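Bromo domain-containing protein (Trypanosoma brucei brucei, PDB 5KO4) is of uncharacterised function but carries a bromodomain, the part described here, and so probably recognises acetylated lysine, as bromodomains generally do. Local coordinates at residues D20-R23 with D24-A28; K51-T55 with R56-T60. One frame throughout, in Å; residues are numbered along the deposited sequence. Where two conformers were deposited one is given.

The C-terminal ends of helices 8-21 and 47-55 in one bromodomain illustrate how a helical bundle makes its turns with short-range contacts. From the N terminus, helix 8-21 runs out into contact 1 (20-23 with 24-28), where a tight turn starts the long ZA loop. After helix 37-40 and the rest of that loop comes helix 47-55, whose last turn folds into contact 2 (51-55 with 56-60) before helix 62-80. The contacts follow in series, neither nesting nor crossing, with centres about 20 Å apart and nearest atoms about 8 Å apart. Helix 47-55 links them: contact 1 bonds to Trp47 at its start, and contact 2 terminates it. Asp68 on helix 62-80 then secures contact 2.

Contact 1 of 2, residues D20-R23 with D24-A28; sequences DLDR and DGIFA
The carboxylate of Asp22 meets the backbone of Ile26 and Phe27, and each oxygen takes one amide. Ile26 N donates to Asp22 OD1 at 2.8 Å, from the syn side but 24° out of the carboxylate plane, whereas Phe27 N reaches the syn lone pair of Asp22 OD2 at 2.8 Å along a straighter path (164° at the hydrogen). Asp22 can do this because CG stands anti to its backbone N (chi1 -172°), which brings the group to the amides that follow the turn. The same residue opens a type I beta turn, closed by Gly25 N to Asp22 O at 3.0 Å. A water links the carboxylate to the turn, donating to Asp22 OD1 at 2.8 Å and accepting from Asp24 N at 2.9 Å. The Phe27 ring carries Ile26 CG2 over the centre of one face, 3.7 Å above its plane, while Phe27 CD2 lies 3.5 Å from Asp22 OD2. Trp47 NE1 also donates to Asp22 OD2, and Leu89 and Ile93 of helix 85-104 pack on Asp22. With two donors on each oxygen, this buried carboxylate is fixed in rotation and probably stays ionised, fastening the start of the ZA loop to helix 47-55.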
loop_
_atom_site.group_PDB
_atom_site.type_symbol
_atom_site.label_atom_id
_atom_site.label_comp_id
_atom_site.label_asym_id
_atom_site.label_seq_id
_atom_site.Cartn_x
_atom_site.Cartn_y
_atom_site.Cartn_z
ATOM N N ASP A 20 11.210 -10.551 -8.037
ATOM C CA ASP A 20 10.869 -11.823 -7.375
ATOM C C ASP A 20 10.797 -11.648 -5.841
ATOM O O ASP A 20 9.998 -12.315 -5.192
ATOM C CB ASP A 20 11.900 -12.908 -7.723
ATOM C CG ASP A 20 11.751 -13.533 -9.097
ATOM O OD1 ASP A 20 10.649 -13.449 -9.673
ATOM O OD2 ASP A 20 12.722 -14.150 -9.572
ATOM N N LEU A 21 11.658 -10.793 -5.255
ATOM C CA LEU A 21 11.611 -10.504 -3.816
ATOM C C LEU A 21 10.309 -9.791 -3.465
ATOM O O LEU A 21 9.775 -9.981 -2.373
ATOM C CB LEU A 21 12.785 -9.638 -3.385
ATOM C CG LEU A 21 14.150 -10.292 -3.472
ATOM C CD1 LEU A 21 15.219 -9.346 -2.964
ATOM C CD2 LEU A 21 14.206 -11.600 -2.683
ATOM N N ASP A 22 9.821 -8.929 -4.368
ATOM C CA ASP A 22 8.569 -8.229 -4.170
ATOM C C ASP A 22 7.469 -9.158 -4.677
ATOM O O ASP A 22 6.931 -8.988 -5.770
ATOM C CB ASP A 22 8.606 -6.896 -4.918
ATOM C CG ASP A 22 7.447 -5.990 -4.636
ATOM O OD1 ASP A 22 6.535 -6.403 -3.868
ATOM O OD2 ASP A 22 7.416 -4.880 -5.205
ATOM N N ARG A 23 7.156 -10.165 -3.854
ATOM C CA ARG A 23 6.295 -11.281 -4.219
ATOM C C ARG A 23 4.910 -10.826 -4.676
ATOM O O ARG A 23 4.381 -11.373 -5.641
ATOM C CB ARG A 23 6.150 -12.249 -3.034
ATOM C CG ARG A 23 7.464 -12.920 -2.621
ATOM C CD ARG A 23 7.308 -13.730 -1.346
ATOM N NE ARG A 23 6.563 -14.970 -1.569
ATOM C CZ ARG A 23 7.074 -16.077 -2.112
ATOM N NH1 ARG A 23 8.343 -16.106 -2.518
ATOM N NH2 ARG A 23 6.318 -17.157 -2.265
ATOM N N ASP A 24 4.344 -9.822 -4.015
ATOM C CA ASP A 24 2.999 -9.342 -4.340
ATOM C C ASP A 24 3.018 -8.048 -5.194
ATOM O O ASP A 24 1.966 -7.436 -5.391
ATOM C CB ASP A 24 2.230 -9.115 -3.046
ATOM C CG ASP A 24 2.227 -10.364 -2.184
ATOM O OD1 ASP A 24 1.714 -11.403 -2.650
ATOM O OD2 ASP A 24 2.858 -10.339 -1.103
ATOM N N GLY A 25 4.183 -7.672 -5.719
ATOM C CA GLY A 25 4.297 -6.517 -6.599
ATOM C C GLY A 25 3.895 -5.194 -5.975
ATOM O O GLY A 25 3.318 -4.339 -6.652
ATOM N N ILE A 26 4.250 -4.999 -4.699
ATOM C CA ILE A 26 3.933 -3.784 -3.933
ATOM C C ILE A 26 4.515 -2.544 -4.625
ATOM O O ILE A 26 3.879 -1.484 -4.651
ATOM C CB ILE A 26 4.519 -3.914 -2.476
ATOM C CG1 ILE A 26 3.929 -5.156 -1.719
ATOM C CG2 ILE A 26 4.260 -2.655 -1.680
ATOM C CD1 ILE A 26 2.428 -5.232 -1.693
ATOM N N PHE A 27 5.722 -2.669 -5.189
ATOM C CA PHE A 27 6.385 -1.544 -5.835
ATOM C C PHE A 27 6.503 -1.735 -7.356
ATOM O O PHE A 27 7.293 -1.036 -7.998
ATOM C CB PHE A 27 7.784 -1.368 -5.231
ATOM C CG PHE A 27 7.777 -1.281 -3.727
ATOM C CD1 PHE A 27 7.167 -0.221 -3.084
ATOM C CD2 PHE A 27 8.309 -2.302 -2.953
ATOM C CE1 PHE A 27 7.135 -0.150 -1.705
ATOM C CE2 PHE A 27 8.271 -2.232 -1.561
ATOM C CZ PHE A 27 7.691 -1.154 -0.947
ATOM N N ALA A 28 5.685 -2.635 -7.941
ATOM C CA ALA A 28 5.793 -2.979 -9.352
ATOM C C ALA A 28 5.018 -2.076 -10.256
ATOM O O ALA A 28 5.407 -1.938 -11.415
ATOM C CB ALA A 28 5.315 -4.394 -9.566
HETATM O O HOH W 1 5.508 -8.162 -1.938
#

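Contact 2 of 2, residues K51-T55 with R56-T60; sequences KARLT and RYEYT
The phenol ring of Tyr59 is met obliquely by two neighbouring helix residues, Arg53 through CB (3.5 Å from Tyr59 CE2) and Leu54 through CD2 (3.8 Å from Tyr59 CD2). Arg53 runs extended past the ring at about a right angle, its guanidinium plane turned 70° from the ring plane, and its CD passes 3.5 Å from Tyr59 OH. On the Glu58 side the carboxylate lies obliquely to the guanidinium, the two planes 44° apart. Glu58 OE1 rests 3.4 Å from Arg53 CG and 3.6 Å from Arg53 NE; it sits well out of the guanidinium plane, so the salt bridge is electrostatic and lacks a directed hydrogen bond. The stronger polar partner is Asp68 of helix 62-80, whose OD2 takes both a salt bridge from Arg53 NH1 and a hydrogen bond with Tyr59 OH. In the backbone, the helix is closed off by hydrogen bonds: Arg56 N still reaches Ala52 O at 2.9 Å, Glu58 N reaches Arg53 O at 2.9 Å, and Tyr57 N meets Leu54 O at 3.2 Å. This last pair of bonds, with Tyr57 at positive phi (53°) as C-prime, defines a Schellman motif, here ending helix 47-55 before the bundle's next helix.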
loop_
_atom_site.group_PDB
_atom_site.type_symbol
_atom_site.label_atom_id
_atom_site.label_comp_id
_atom_site.label_asym_id
_atom_site.label_seq_id
_atom_site.Cartn_x
_atom_site.Cartn_y
_atom_site.Cartn_z
ATOM N N LYS A 51 11.538 -1.769 -16.044
ATOM C CA LYS A 51 11.588 -2.833 -17.042
ATOM C C LYS A 51 11.374 -2.245 -18.439
ATOM O O LYS A 51 12.109 -2.572 -19.369
ATOM C CB LYS A 51 10.516 -3.892 -16.732
ATOM C CG LYS A 51 10.452 -5.048 -17.722
ATOM C CD LYS A 51 11.658 -5.970 -17.612
ATOM C CE LYS A 51 11.827 -6.821 -18.841
ATOM N NZ LYS A 51 10.613 -7.614 -19.152
ATOM N N ALA A 52 10.389 -1.357 -18.581
ATOM C CA ALA A 52 10.103 -0.731 -19.881
ATOM C C ALA A 52 11.297 0.112 -20.359
ATOM O O ALA A 52 11.624 0.125 -21.543
ATOM C CB ALA A 52 8.858 0.133 -19.784
ATOM N N ARG A 53 11.983 0.782 -19.429
ATOM C CA ARG A 53 13.143 1.578 -19.771
ATOM C C ARG A 53 14.295 0.696 -20.234
ATOM O O ARG A 53 15.022 1.092 -21.141
ATOM C CB ARG A 53 13.556 2.449 -18.577
ATOM C CG ARG A 53 12.541 3.547 -18.377
ATOM C CD ARG A 53 12.815 4.445 -17.216
ATOM N NE ARG A 53 11.887 5.578 -17.265
ATOM C CZ ARG A 53 11.914 6.618 -16.443
ATOM N NH1 ARG A 53 12.836 6.698 -15.495
ATOM N NH2 ARG A 53 11.053 7.618 -16.601
ATOM N N LEU A 54 14.471 -0.510 -19.633
ATOM C CA LEU A 54 15.495 -1.441 -20.110
ATOM C C LEU A 54 15.167 -1.877 -21.531
ATOM O O LEU A 54 16.037 -1.867 -22.402
ATOM C CB LEU A 54 15.600 -2.687 -19.217
ATOM C CG LEU A 54 16.358 -2.534 -17.926
ATOM C CD1 LEU A 54 16.157 -3.755 -17.054
ATOM C CD2 LEU A 54 17.844 -2.363 -18.172
ATOM N N THR A 55 13.901 -2.239 -21.776
ATOM C CA THR A 55 13.449 -2.655 -23.096
ATOM C C THR A 55 13.659 -1.545 -24.127
ATOM O O THR A 55 14.074 -1.813 -25.245
ATOM C CB THR A 55 11.977 -3.069 -23.033
ATOM O OG1 THR A 55 11.851 -4.136 -22.098
ATOM C CG2 THR A 55 11.424 -3.514 -24.401
ATOM N N ARG A 56 13.420 -0.292 -23.744
ATOM C CA ARG A 56 13.514 0.821 -24.674
ATOM C C ARG A 56 14.927 1.445 -24.747
ATOM O O ARG A 56 15.097 2.502 -25.374
ATOM C CB ARG A 56 12.503 1.883 -24.274
ATOM C CG ARG A 56 11.078 1.407 -24.431
ATOM C CD ARG A 56 10.140 2.411 -23.828
ATOM N NE ARG A 56 8.737 2.054 -24.011
ATOM C CZ ARG A 56 8.053 2.240 -25.137
ATOM N NH1 ARG A 56 8.656 2.719 -26.219
ATOM N NH2 ARG A 56 6.766 1.923 -25.198
ATOM N N TYR A 57 15.941 0.767 -24.162
ATOM C CA TYR A 57 17.333 1.225 -24.128
ATOM C C TYR A 57 17.477 2.647 -23.573
ATOM O O TYR A 57 18.348 3.391 -24.030
ATOM C CB TYR A 57 17.972 1.202 -25.532
ATOM C CG TYR A 57 18.200 -0.155 -26.135
ATOM C CD1 TYR A 57 18.940 -1.122 -25.460
ATOM C CD2 TYR A 57 17.892 -0.398 -27.466
ATOM C CE1 TYR A 57 19.247 -2.342 -26.053
ATOM C CE2 TYR A 57 18.231 -1.594 -28.081
ATOM C CZ TYR A 57 18.906 -2.565 -27.373
ATOM O OH TYR A 57 19.232 -3.743 -27.981
ATOM N N GLU A 58 16.670 3.016 -22.575
ATOM C CA GLU A 58 16.725 4.380 -22.054
ATOM C C GLU A 58 17.937 4.572 -21.099
ATOM O O GLU A 58 18.269 5.706 -20.772
ATOM C CB GLU A 58 15.423 4.744 -21.346
ATOM C CG GLU A 58 14.213 4.809 -22.271
ATOM C CD GLU A 58 12.947 5.313 -21.589
ATOM O OE1 GLU A 58 13.084 6.056 -20.603
ATOM O OE2 GLU A 58 11.829 4.880 -21.966
ATOM N N TYR A 59 18.593 3.482 -20.672
ATOM C CA TYR A 59 19.773 3.546 -19.820
ATOM C C TYR A 59 21.026 3.489 -20.675
ATOM O O TYR A 59 21.174 2.581 -21.500
ATOM C CB TYR A 59 19.746 2.397 -18.812
ATOM C CG TYR A 59 18.544 2.469 -17.904
ATOM C CD1 TYR A 59 18.338 3.563 -17.077
ATOM C CD2 TYR A 59 17.634 1.418 -17.828
ATOM C CE1 TYR A 59 17.218 3.653 -16.262
ATOM C CE2 TYR A 59 16.506 1.498 -17.018
ATOM C CZ TYR A 59 16.298 2.616 -16.234
ATOM O OH TYR A 59 15.204 2.685 -15.406
ATOM N N THR A 60 21.900 4.482 -20.537
ATOM C CA THR A 60 23.136 4.510 -21.304
ATOM C C THR A 60 24.328 4.194 -20.430
ATOM O O THR A 60 25.435 4.083 -20.939
ATOM C CB THR A 60 23.319 5.852 -21.996
ATOM O OG1 THR A 60 23.519 6.862 -21.007
ATOM C CG2 THR A 60 22.139 6.204 -22.876
#